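Local coordinates for protein group 3 allergen SMIPP-S YvT004A06 (Sarcoptes scabiei type hominis, PDB 3H7T) that has the fold of a trypsin-like serine protease but, as an inactivated paralogue of that family, has probably lost the proteolytic activity, at residues D162-D167 against I203-S208; A142-V147 against F210-L215; R76-P79 against Q83-Y86; A40-G45 against G184-P189. All coordinates share one frame; numbering follows the deposited sequence.

Four contacts sample a trypsin-like fold from surface to centre. Contact 1 is a surface meeting of two loops by CH-pi and apolar packing, with no hydrogen bond between them, and contact 2 is a buried aromatic and aliphatic cluster inside the C-terminal barrel. The two touch through Val-213. Contact 3 is partly buried and the most polar: backbone bonds, an amide donor and a zinc ion close one loop of the N-terminal half. Contact 4 lies deepest, joining both halves where the family keeps its catalytic residues. Contacts 3 and 4 share the Asn-85 to Gln-41 hydrogen bond, while the hydroxyl of Tyr-166 of contact 1 is hydrogen-bonded to the backbone N of Asn-84 of contact 3.

Contact 1. Residues D162-D167 against I203-S208. With ZN (zinc ion), chain C.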
loop_
_atom_site.group_PDB
_atom_site.type_symbol
_atom_site.label_atom_id
_atom_site.label_comp_id
_atom_site.label_asym_id
_atom_site.label_seq_id
_atom_site.Cartn_x
_atom_site.Cartn_y
_atom_site.Cartn_z
ATOM N N ASP A 162 -12.179 -16.658 -2.360
ATOM C CA ASP A 162 -10.849 -17.246 -2.193
ATOM C C ASP A 162 -9.878 -16.939 -3.338
ATOM O O ASP A 162 -8.676 -17.097 -3.175
ATOM C CB ASP A 162 -10.952 -18.758 -1.945
ATOM C CG ASP A 162 -11.830 -19.465 -2.964
ATOM O OD1 ASP A 162 -11.299 -20.353 -3.652
ATOM O OD2 ASP A 162 -13.045 -19.141 -3.075
ATOM N N LYS A 163 -10.401 -16.475 -4.473
ATOM C CA LYS A 163 -9.582 -16.083 -5.633
ATOM C C LYS A 163 -8.622 -14.916 -5.348
ATOM O O LYS A 163 -7.611 -14.760 -6.041
ATOM C CB LYS A 163 -10.478 -15.718 -6.827
ATOM C CG LYS A 163 -11.191 -14.356 -6.667
ATOM C CD LYS A 163 -11.790 -13.839 -7.959
ATOM C CE LYS A 163 -13.247 -14.223 -8.090
ATOM N NZ LYS A 163 -13.852 -13.557 -9.273
ATOM N N TYR A 164 -8.950 -14.090 -4.354
ATOM C CA TYR A 164 -8.101 -12.953 -3.979
ATOM C C TYR A 164 -6.894 -13.346 -3.132
ATOM O O TYR A 164 -5.960 -12.547 -2.983
ATOM C CB TYR A 164 -8.912 -11.876 -3.240
ATOM C CG TYR A 164 -10.047 -11.293 -4.060
ATOM C CD1 TYR A 164 -9.807 -10.716 -5.309
ATOM C CD2 TYR A 164 -11.355 -11.321 -3.587
ATOM C CE1 TYR A 164 -10.848 -10.181 -6.067
ATOM C CE2 TYR A 164 -12.407 -10.783 -4.336
ATOM C CZ TYR A 164 -12.143 -10.221 -5.575
ATOM O OH TYR A 164 -13.171 -9.692 -6.321
ATOM N N ILE A 165 -6.909 -14.563 -2.585
ATOM C CA ILE A 165 -5.846 -15.027 -1.676
ATOM C C ILE A 165 -4.920 -16.021 -2.385
ATOM O O ILE A 165 -5.345 -17.101 -2.820
ATOM C CB ILE A 165 -6.427 -15.663 -0.372
ATOM C CG1 ILE A 165 -7.607 -14.826 0.193
ATOM C CG2 ILE A 165 -5.322 -15.918 0.668
ATOM C CD1 ILE A 165 -7.225 -13.433 0.687
ATOM N N TYR A 166 -3.650 -15.652 -2.484
ATOM C CA TYR A 166 -2.657 -16.469 -3.199
ATOM C C TYR A 166 -1.281 -16.168 -2.585
ATOM O O TYR A 166 -1.186 -15.334 -1.686
ATOM C CB TYR A 166 -2.738 -16.188 -4.713
ATOM C CG TYR A 166 -2.233 -14.827 -5.127
ATOM C CD1 TYR A 166 -1.031 -14.700 -5.819
ATOM C CD2 TYR A 166 -2.941 -13.662 -4.814
ATOM C CE1 TYR A 166 -0.553 -13.462 -6.191
ATOM C CE2 TYR A 166 -2.469 -12.416 -5.188
ATOM C CZ TYR A 166 -1.270 -12.323 -5.869
ATOM O OH TYR A 166 -0.767 -11.099 -6.233
ATOM N N ASP A 167 -0.220 -16.826 -3.043
ATOM C CA ASP A 167 1.090 -16.684 -2.387
ATOM C C ASP A 167 1.666 -15.267 -2.443
ATOM O O ASP A 167 2.522 -14.905 -1.627
ATOM C CB ASP A 167 2.117 -17.677 -2.946
ATOM C CG ASP A 167 1.736 -19.130 -2.703
ATOM O OD1 ASP A 167 1.020 -19.447 -1.721
ATOM O OD2 ASP A 167 2.181 -19.976 -3.504
ATOM N N ILE A 203 -10.255 -4.392 -1.507
ATOM C CA ILE A 203 -11.196 -5.170 -2.305
ATOM C C ILE A 203 -12.603 -4.619 -2.076
ATOM O O ILE A 203 -13.237 -4.893 -1.056
ATOM C CB ILE A 203 -11.121 -6.679 -1.982
ATOM C CG1 ILE A 203 -9.662 -7.167 -2.039
ATOM C CG2 ILE A 203 -12.010 -7.475 -2.939
ATOM C CD1 ILE A 203 -9.437 -8.591 -1.498
ATOM N N SER A 204 -13.085 -3.837 -3.034
ATOM C CA SER A 204 -14.347 -3.116 -2.870
ATOM C C SER A 204 -15.530 -4.039 -2.539
ATOM O O SER A 204 -16.440 -3.634 -1.832
ATOM C CB SER A 204 -14.637 -2.245 -4.096
ATOM O OG SER A 204 -14.672 -3.021 -5.278
ATOM N N SER A 205 -15.500 -5.283 -3.014
ATOM C CA SER A 205 -16.612 -6.204 -2.753
ATOM C C SER A 205 -16.611 -6.814 -1.346
ATOM O O SER A 205 -17.606 -7.402 -0.929
ATOM C CB SER A 205 -16.709 -7.296 -3.828
ATOM O OG SER A 205 -15.629 -8.214 -3.758
ATOM N N MET A 206 -15.514 -6.658 -0.610
ATOM C CA MET A 206 -15.384 -7.300 0.691
ATOM C C MET A 206 -16.000 -6.488 1.833
ATOM O O MET A 206 -15.721 -5.295 1.976
ATOM C CB MET A 206 -13.922 -7.643 0.992
ATOM C CG MET A 206 -13.340 -8.765 0.115
ATOM S SD MET A 206 -14.194 -10.358 0.202
ATOM C CE MET A 206 -13.984 -10.739 1.939
ATOM N N PRO A 207 -16.856 -7.133 2.645
ATOM C CA PRO A 207 -17.328 -6.503 3.874
ATOM C C PRO A 207 -16.278 -6.648 4.968
ATOM O O PRO A 207 -15.268 -7.327 4.764
ATOM C CB PRO A 207 -18.562 -7.336 4.228
ATOM C CG PRO A 207 -18.205 -8.705 3.749
ATOM C CD PRO A 207 -17.419 -8.489 2.474
ATOM N N SER A 208 -16.509 -6.023 6.119
ATOM C CA SER A 208 -15.637 -6.235 7.270
ATOM C C SER A 208 -15.811 -7.641 7.854
ATOM O O SER A 208 -16.639 -8.432 7.374
ATOM C CB SER A 208 -15.836 -5.148 8.336
ATOM O OG SER A 208 -17.159 -5.137 8.834
HETATM ZN ZN ZN C . -0.064 -21.076 -2.000
#
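Tyr-164 and Ile-203 carry this contact, and their interaction is almost wholly apolar. The methyl CG2 of Ile-203 sits over one face of the phenol ring as a CH-pi contact, 3.9 Å from the ring centroid of Tyr-164 and 22° off the normal. It is displaced toward the hydroxyl-bearing end, so that its closest carbon is CE2 of Tyr-164, at 3.6 Å. The second branch covers the root of the ring: Ile-203 CD1 is 3.8 Å from Tyr-164 CG. With chi2 of Ile-203 at 170°, CD1 extends along the ring over its CB end, while CG2 lies over the CE2-CZ side. The opposite face is covered from within its own segment, by CG of Lys-163, which makes the ring the middle layer of an aliphatic sandwich.

The segment after strand 195-200 corresponds to a wall of the substrate cleft in trypsin-like proteases, and the loop after helix 149-157 packs beside it; here Tyr-164 is the tie between the two. Val-213 of strand 212-216 lies beneath, touching both Ile-203 and Ile-165.

Polar contributions are local. Tyr-164 OH and Ser-205 OG are 3.8 Å apart, too far for a hydrogen bond. The wall segment is instead shaped by a type I turn, with Met-206 N donating to Ile-203 O at 2.9 Å, and the partner loop by a 3-10 turn in which Ile-165 N donates to Asp-162 O.

Metal binding occupies the far end of the loop, where Asp-167 uses one carboxylate oxygen, OD1, 2.0 Å from a zinc ion.

Contact 2. Residues A142-V147 against F210-L215; sequences ANFTVV and FPSVFL
Inside the C-terminal beta-barrel of the trypsin-like fold, Phe-144 of strand 140-147 meets Phe-214 of strand 212-216 in a T-shaped stack. The two strands are not paired with each other: strand 169-172 bonds to both. The touching parts run 104° apart, and the side chains meet in the buried interior.

The ring planes stand at 82°, with centroids of Phe-144 and Phe-214 separated by 5.4 Å. Phe-214 supplies the edge. Its CZ points down on the face of Phe-144, off-centre, and comes closest to Phe-144 CD1 at 3.8 Å; CE2 of Phe-214 follows at the same side of the ring. Phe-170 also meets Phe-214, its ring nearly parallel, and Val-122 touches both members of the T-shaped pair, so the rings are held within a wider apolar packing.

Ser-212 borders this cluster at the edge of the Phe-144 ring, near its plane, with OG 4.0 Å from Phe-144 CE1. That distance is plain packing; the hydroxyl is engaged by the backbone N of Ile-181.

Further along the chain, at Val-147, the chemistry becomes aliphatic. Val-147 and Pro-211 lie near the disulfide Cys-152–Cys-171, Val-147 touching the first cysteine and Pro-211 the second. With CG1 of Val-147 anti to the backbone N (chi1 175°), the CG2 methyl is the branch turned to the proline, meeting Pro-211 CG at 3.9 Å.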
loop_
_atom_site.group_PDB
_atom_site.type_symbol
_atom_site.label_atom_id
_atom_site.label_comp_id
_atom_site.label_asym_id
_atom_site.label_seq_id
_atom_site.Cartn_x
_atom_site.Cartn_y
_atom_site.Cartn_z
ATOM N N ALA A 142 -1.927 1.698 12.412
ATOM C CA ALA A 142 -2.316 0.560 13.237
ATOM C C ALA A 142 -1.350 -0.603 13.060
ATOM O O ALA A 142 -0.704 -0.750 12.012
ATOM C CB ALA A 142 -3.745 0.117 12.929
ATOM N N ASN A 143 -1.260 -1.427 14.097
ATOM C CA ASN A 143 -0.635 -2.724 13.971
ATOM C C ASN A 143 -1.683 -3.762 13.588
ATOM O O ASN A 143 -2.672 -3.964 14.302
ATOM C CB ASN A 143 0.129 -3.099 15.248
ATOM C CG ASN A 143 1.567 -2.562 15.244
ATOM O OD1 ASN A 143 1.791 -1.367 15.396
ATOM N ND2 ASN A 143 2.537 -3.448 15.027
ATOM N N PHE A 144 -1.476 -4.379 12.427
ATOM C CA PHE A 144 -2.336 -5.444 11.923
ATOM C C PHE A 144 -1.684 -6.780 12.253
ATOM O O PHE A 144 -0.530 -7.027 11.848
ATOM C CB PHE A 144 -2.451 -5.355 10.396
ATOM C CG PHE A 144 -3.401 -4.295 9.884
ATOM C CD1 PHE A 144 -4.491 -4.661 9.096
ATOM C CD2 PHE A 144 -3.174 -2.936 10.130
ATOM C CE1 PHE A 144 -5.371 -3.705 8.588
ATOM C CE2 PHE A 144 -4.040 -1.959 9.621
ATOM C CZ PHE A 144 -5.153 -2.341 8.851
ATOM N N THR A 145 -2.416 -7.652 12.941
ATOM C CA THR A 145 -1.935 -9.007 13.230
ATOM C C THR A 145 -2.054 -9.901 12.006
ATOM O O THR A 145 -3.131 -10.030 11.420
ATOM C CB THR A 145 -2.682 -9.662 14.411
ATOM O OG1 THR A 145 -2.751 -8.736 15.493
ATOM C CG2 THR A 145 -1.949 -10.923 14.882
ATOM N N VAL A 146 -0.935 -10.509 11.632
ATOM C CA VAL A 146 -0.860 -11.366 10.455
ATOM C C VAL A 146 -1.652 -12.667 10.667
ATOM O O VAL A 146 -1.501 -13.356 11.680
ATOM C CB VAL A 146 0.627 -11.627 10.032
ATOM C CG1 VAL A 146 0.718 -12.690 8.937
ATOM C CG2 VAL A 146 1.292 -10.310 9.557
ATOM N N VAL A 147 -2.514 -12.970 9.705
ATOM C CA VAL A 147 -3.356 -14.156 9.740
ATOM C C VAL A 147 -2.761 -15.185 8.778
ATOM O O VAL A 147 -2.406 -14.846 7.648
ATOM C CB VAL A 147 -4.806 -13.809 9.308
ATOM C CG1 VAL A 147 -5.677 -15.062 9.208
ATOM C CG2 VAL A 147 -5.438 -12.793 10.287
ATOM N N PHE A 210 -13.512 -9.849 7.685
ATOM C CA PHE A 210 -12.491 -10.635 7.002
ATOM C C PHE A 210 -11.167 -9.893 7.159
ATOM O O PHE A 210 -11.160 -8.659 7.229
ATOM C CB PHE A 210 -12.823 -10.821 5.519
ATOM C CG PHE A 210 -14.119 -11.566 5.265
ATOM C CD1 PHE A 210 -14.102 -12.903 4.896
ATOM C CD2 PHE A 210 -15.353 -10.924 5.389
ATOM C CE1 PHE A 210 -15.287 -13.598 4.647
ATOM C CE2 PHE A 210 -16.544 -11.617 5.149
ATOM C CZ PHE A 210 -16.505 -12.957 4.784
ATOM N N PRO A 211 -10.044 -10.632 7.228
ATOM C CA PRO A 211 -8.745 -9.962 7.270
ATOM C C PRO A 211 -8.518 -9.128 6.016
ATOM O O PRO A 211 -9.013 -9.475 4.943
ATOM C CB PRO A 211 -7.747 -11.128 7.288
ATOM C CG PRO A 211 -8.492 -12.264 7.850
ATOM C CD PRO A 211 -9.914 -12.096 7.377
ATOM N N SER A 212 -7.763 -8.048 6.144
ATOM C CA SER A 212 -7.389 -7.245 4.988
ATOM C C SER A 212 -6.261 -7.913 4.185
ATOM O O SER A 212 -5.531 -8.752 4.703
ATOM C CB SER A 212 -6.980 -5.831 5.422
ATOM O OG SER A 212 -8.079 -5.176 6.028
ATOM N N VAL A 213 -6.109 -7.507 2.928
ATOM C CA VAL A 213 -5.160 -8.154 2.021
ATOM C C VAL A 213 -4.022 -7.212 1.632
ATOM O O VAL A 213 -4.243 -6.038 1.289
ATOM C CB VAL A 213 -5.911 -8.712 0.773
ATOM C CG1 VAL A 213 -4.944 -9.232 -0.302
ATOM C CG2 VAL A 213 -6.881 -9.811 1.209
ATOM N N PHE A 214 -2.803 -7.747 1.671
ATOM C CA PHE A 214 -1.603 -6.977 1.446
ATOM C C PHE A 214 -0.730 -7.701 0.441
ATOM O O PHE A 214 -0.441 -8.887 0.613
ATOM C CB PHE A 214 -0.803 -6.842 2.751
ATOM C CG PHE A 214 -1.479 -6.017 3.810
ATOM C CD1 PHE A 214 -1.151 -4.674 3.968
ATOM C CD2 PHE A 214 -2.427 -6.591 4.673
ATOM C CE1 PHE A 214 -1.772 -3.895 4.951
ATOM C CE2 PHE A 214 -3.049 -5.819 5.656
ATOM C CZ PHE A 214 -2.722 -4.465 5.786
ATOM N N LEU A 215 -0.273 -6.988 -0.584
ATOM C CA LEU A 215 0.720 -7.549 -1.480
ATOM C C LEU A 215 1.945 -7.972 -0.668
ATOM O O LEU A 215 2.458 -7.210 0.156
ATOM C CB LEU A 215 1.131 -6.555 -2.563
ATOM C CG LEU A 215 2.087 -7.144 -3.598
ATOM C CD1 LEU A 215 1.359 -7.315 -4.923
ATOM C CD2 LEU A 215 3.326 -6.265 -3.745
#

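Contact 3. Residues R76-P79 against Q83-Y86; sequences RYHP and QNNY. With ZN (zinc ion), chain E.
His-78 and Gln-83 are brought to a common zinc ion by their torsions. With CG of His-78 turned anti to its carbonyl carbon (chi1 -63°), the imidazole reaches the metal through NE2, 2.2 Å away. Gln-83 runs extended beyond CG and stops one shell short: its NE2 donates to a water at 2.7 Å, and that water is itself 2.1 Å from the zinc ion. The amide thus positions a metal-bound water while packing at the imidazole edge, Gln-83 NE2 being 3.5 Å from His-78 CD2.

Behind the metal the backbones form a single antiparallel bridge. His-78 N donates to Gln-83 O over 3.0 Å in a nearly straight bond, whereas the return bond from Gln-83 N to His-78 O is weak.

Asn-84 adds a side-chain clasp. ND2 donates a hydrogen bond to Arg-76 O at 2.9 Å, with an N-H...O angle of 176°; the acceptor lies in the amide plane, although the donor stands above the carbonyl plane. The same carbonyl oxygen lies over the face of the His-78 ring. Asn-84 OD1 is taken by Tyr-220 OH, so both ends of the amide are fixed.

Tyr-77 lies alongside Asn-85, pointing the same way, with Tyr-77 CE1 3.7 Å from Asn-85 OD1. Asn-85 centres an inverse gamma turn, and its ND2 donates to Gln-41 OE1. This loop leads into strand 87-91 of the N-terminal barrel, and Tyr-86, next along the chain, occupies the place where active trypsin-like proteases carry the aspartate of the catalytic triad.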
loop_
_atom_site.group_PDB
_atom_site.type_symbol
_atom_site.label_atom_id
_atom_site.label_comp_id
_atom_site.label_asym_id
_atom_site.label_seq_id
_atom_site.Cartn_x
_atom_site.Cartn_y
_atom_site.Cartn_z
ATOM N N ARG A 76 1.951 -7.025 -14.971
ATOM C CA ARG A 76 0.910 -8.057 -15.118
ATOM C C ARG A 76 -0.217 -7.994 -14.073
ATOM O O ARG A 76 -0.705 -9.027 -13.601
ATOM C CB ARG A 76 1.531 -9.467 -15.199
ATOM C CG ARG A 76 2.610 -9.624 -16.295
ATOM C CD ARG A 76 2.048 -9.286 -17.683
ATOM N NE ARG A 76 0.910 -10.140 -18.025
ATOM C CZ ARG A 76 0.015 -9.866 -18.972
ATOM N NH1 ARG A 76 -0.986 -10.709 -19.202
ATOM N NH2 ARG A 76 0.115 -8.751 -19.688
ATOM N N TYR A 77 -0.649 -6.783 -13.724
ATOM C CA TYR A 77 -1.808 -6.646 -12.841
ATOM C C TYR A 77 -3.026 -7.324 -13.463
ATOM O O TYR A 77 -3.340 -7.082 -14.627
ATOM C CB TYR A 77 -2.122 -5.176 -12.557
ATOM C CG TYR A 77 -3.363 -4.965 -11.715
ATOM C CD1 TYR A 77 -3.544 -5.651 -10.508
ATOM C CD2 TYR A 77 -4.340 -4.048 -12.104
ATOM C CE1 TYR A 77 -4.680 -5.443 -9.727
ATOM C CE2 TYR A 77 -5.483 -3.832 -11.327
ATOM C CZ TYR A 77 -5.640 -4.531 -10.149
ATOM O OH TYR A 77 -6.756 -4.327 -9.391
ATOM N N HIS A 78 -3.683 -8.190 -12.694
ATOM C CA HIS A 78 -4.911 -8.834 -13.145
ATOM C C HIS A 78 -6.087 -8.352 -12.298
ATOM O O HIS A 78 -6.290 -8.848 -11.189
ATOM C CB HIS A 78 -4.785 -10.363 -13.093
ATOM C CG HIS A 78 -3.733 -10.907 -14.008
ATOM N ND1 HIS A 78 -3.646 -10.546 -15.335
ATOM C CD2 HIS A 78 -2.726 -11.783 -13.789
ATOM C CE1 HIS A 78 -2.626 -11.172 -15.893
ATOM N NE2 HIS A 78 -2.051 -11.927 -14.977
ATOM N N PRO A 79 -6.868 -7.382 -12.821
ATOM C CA PRO A 79 -7.878 -6.763 -11.945
ATOM C C PRO A 79 -8.964 -7.725 -11.464
ATOM O O PRO A 79 -9.543 -7.488 -10.411
ATOM C CB PRO A 79 -8.468 -5.618 -12.793
ATOM C CG PRO A 79 -8.032 -5.862 -14.186
ATOM C CD PRO A 79 -6.807 -6.750 -14.153
ATOM N N GLN A 83 -4.463 -10.033 -8.788
ATOM C CA GLN A 83 -3.119 -10.617 -8.744
ATOM C C GLN A 83 -2.089 -9.580 -9.130
ATOM O O GLN A 83 -2.327 -8.769 -10.032
ATOM C CB GLN A 83 -3.008 -11.773 -9.736
ATOM C CG GLN A 83 -3.329 -13.137 -9.180
ATOM C CD GLN A 83 -3.010 -14.247 -10.170
ATOM O OE1 GLN A 83 -3.581 -15.332 -10.093
ATOM N NE2 GLN A 83 -2.086 -13.984 -11.098
ATOM N N ASN A 84 -0.935 -9.629 -8.466
ATOM C CA ASN A 84 0.191 -8.744 -8.782
ATOM C C ASN A 84 -0.212 -7.276 -8.655
ATOM O O ASN A 84 0.146 -6.445 -9.487
ATOM C CB ASN A 84 0.726 -9.032 -10.190
ATOM C CG ASN A 84 0.815 -10.520 -10.494
ATOM O OD1 ASN A 84 1.291 -11.312 -9.675
ATOM N ND2 ASN A 84 0.333 -10.909 -11.669
ATOM N N ASN A 85 -0.953 -6.977 -7.588
ATOM C CA ASN A 85 -1.524 -5.653 -7.371
ATOM C C ASN A 85 -0.496 -4.676 -6.783
ATOM O O ASN A 85 -0.594 -4.262 -5.626
ATOM C CB ASN A 85 -2.768 -5.795 -6.480
ATOM C CG ASN A 85 -3.503 -4.484 -6.252
ATOM O OD1 ASN A 85 -3.263 -3.480 -6.924
ATOM N ND2 ASN A 85 -4.412 -4.496 -5.283
ATOM N N TYR A 86 0.503 -4.326 -7.591
ATOM C CA TYR A 86 1.454 -3.276 -7.229
ATOM C C TYR A 86 1.824 -2.433 -8.444
ATOM O O TYR A 86 1.742 -2.893 -9.593
ATOM C CB TYR A 86 2.705 -3.864 -6.569
ATOM C CG TYR A 86 3.537 -4.727 -7.503
ATOM C CD1 TYR A 86 4.697 -4.230 -8.089
ATOM C CD2 TYR A 86 3.159 -6.036 -7.798
ATOM C CE1 TYR A 86 5.463 -5.014 -8.952
ATOM C CE2 TYR A 86 3.911 -6.826 -8.663
ATOM C CZ TYR A 86 5.066 -6.308 -9.231
ATOM O OH TYR A 86 5.820 -7.080 -10.083
HETATM ZN ZN ZN E . -0.786 -13.706 -14.912
HETATM O O HOH W 1 -1.585 -15.061 -13.543
#

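Contact 4. Residues A40-G45 against G184-P189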
loop_
_atom_site.group_PDB
_atom_site.type_symbol
_atom_site.label_atom_id
_atom_site.label_comp_id
_atom_site.label_asym_id
_atom_site.label_seq_id
_atom_site.Cartn_x
_atom_site.Cartn_y
_atom_site.Cartn_z
ATOM N N ALA A 40 -1.444 -1.414 -7.765
ATOM C CA ALA A 40 -1.788 -1.285 -9.184
ATOM C C ALA A 40 -3.198 -0.739 -9.413
ATOM O O ALA A 40 -3.395 0.092 -10.296
ATOM C CB ALA A 40 -1.609 -2.599 -9.895
ATOM N N GLN A 41 -4.164 -1.208 -8.613
ATOM C CA GLN A 41 -5.564 -0.758 -8.686
ATOM C C GLN A 41 -5.728 0.763 -8.630
ATOM O O GLN A 41 -6.783 1.289 -8.982
ATOM C CB GLN A 41 -6.406 -1.402 -7.571
ATOM C CG GLN A 41 -6.131 -0.830 -6.166
ATOM C CD GLN A 41 -6.870 -1.578 -5.073
ATOM O OE1 GLN A 41 -6.282 -2.410 -4.382
ATOM N NE2 GLN A 41 -8.176 -1.304 -4.922
ATOM N N CYS A 42 -4.693 1.451 -8.165
ATOM C CA CYS A 42 -4.715 2.897 -7.997
ATOM C C CYS A 42 -4.460 3.643 -9.295
ATOM O O CYS A 42 -5.023 4.712 -9.515
ATOM C CB CYS A 42 -3.651 3.320 -6.981
ATOM S SG CYS A 42 -3.868 2.583 -5.345
ATOM N N VAL A 43 -3.602 3.085 -10.144
ATOM C CA VAL A 43 -3.028 3.852 -11.252
ATOM C C VAL A 43 -3.027 3.127 -12.603
ATOM O O VAL A 43 -2.554 3.676 -13.602
ATOM C CB VAL A 43 -1.590 4.335 -10.912
ATOM C CG1 VAL A 43 -1.602 5.309 -9.712
ATOM C CG2 VAL A 43 -0.660 3.143 -10.647
ATOM N N ASP A 44 -3.554 1.904 -12.623
ATOM C CA ASP A 44 -3.646 1.097 -13.841
ATOM C C ASP A 44 -4.383 1.839 -14.957
ATOM O O ASP A 44 -5.550 2.195 -14.808
ATOM C CB ASP A 44 -4.355 -0.228 -13.544
ATOM C CG ASP A 44 -4.374 -1.169 -14.736
ATOM O OD1 ASP A 44 -3.437 -1.121 -15.560
ATOM O OD2 ASP A 44 -5.323 -1.972 -14.840
ATOM N N GLY A 45 -3.679 2.068 -16.064
ATOM C CA GLY A 45 -4.245 2.725 -17.241
ATOM C C GLY A 45 -4.368 4.235 -17.114
ATOM O O GLY A 45 -5.075 4.864 -17.897
ATOM N N GLY A 184 -9.544 4.200 0.269
ATOM C CA GLY A 184 -8.418 5.130 0.245
ATOM C C GLY A 184 -7.095 4.590 0.790
ATOM O O GLY A 184 -6.051 5.238 0.657
ATOM N N ASP A 185 -7.134 3.415 1.407
ATOM C CA ASP A 185 -5.937 2.802 1.999
ATOM C C ASP A 185 -5.205 1.825 1.082
ATOM O O ASP A 185 -4.202 1.237 1.497
ATOM C CB ASP A 185 -6.272 2.073 3.308
ATOM C CG ASP A 185 -6.424 3.009 4.495
ATOM O OD1 ASP A 185 -5.648 3.986 4.623
ATOM O OD2 ASP A 185 -7.321 2.742 5.327
ATOM N N ALA A 186 -5.684 1.631 -0.144
ATOM C CA ALA A 186 -4.913 0.838 -1.109
ATOM C C ALA A 186 -3.549 1.493 -1.278
ATOM O O ALA A 186 -3.446 2.721 -1.365
ATOM C CB ALA A 186 -5.637 0.731 -2.460
ATOM N N GLY A 187 -2.500 0.672 -1.274
ATOM C CA GLY A 187 -1.149 1.167 -1.465
ATOM C C GLY A 187 -0.426 1.489 -0.179
ATOM O O GLY A 187 0.784 1.733 -0.199
ATOM N N ASP A 188 -1.147 1.486 0.943
ATOM C CA ASP A 188 -0.542 1.790 2.245
ATOM C C ASP A 188 0.632 0.848 2.518
ATOM O O ASP A 188 0.546 -0.344 2.221
ATOM C CB ASP A 188 -1.554 1.621 3.373
ATOM C CG ASP A 188 -2.495 2.807 3.526
ATOM O OD1 ASP A 188 -2.498 3.729 2.677
ATOM O OD2 ASP A 188 -3.248 2.800 4.522
ATOM N N PRO A 189 1.736 1.387 3.071
ATOM C CA PRO A 189 2.863 0.536 3.430
ATOM C C PRO A 189 2.549 -0.344 4.638
ATOM O O PRO A 189 1.823 0.069 5.553
ATOM C CB PRO A 189 3.970 1.536 3.776
ATOM C CG PRO A 189 3.226 2.823 4.148
ATOM C CD PRO A 189 2.020 2.825 3.268
#
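Ala-186 meets Gln-41 and Cys-42 through a single methyl group. The CG of Gln-41 stands between its backbone N and carbonyl carbon (chi1 73°), and an extended chi2 carries the amide out from the short helix 40-43 toward the methyl. A chi3 of 101° then turns the flat amide so that CB of Ala-186 lies over its face, 3.7 Å from Gln-41 CD. Both polar ends are gripped from elsewhere, OE1 by Asn-85 and NE2 by Tyr-202 O, to which it donates. These two bonds fix the rotation of the amide plane.

Cys-42 has SG anti to its carbonyl carbon, which aims the sulfur at the same methyl, 3.9 Å from Ala-186 CB. The sulfur is also tied to Cys-26 in a disulfide, and Cys-26 in turn touches Ala-186.

The family resemblance makes the site plain. Gln-41 stands where trypsin-like proteases have the catalytic histidine and Ala-186 where they have the nucleophilic serine, so the cleft between the two barrels holds an amide and a methyl, consistent with an inactivated protease.

The loop that bears the serine in active relatives is shaped here by a type II turn from Asp-185 to Asp-188, closed by Asp-188 N donating to Asp-185 O over 3.1 Å. Gly-187 takes its third position with positive phi (93°), and Asp-185 OD2 receives the N-terminal amine of Ile-1, as in mature enzymes of the family.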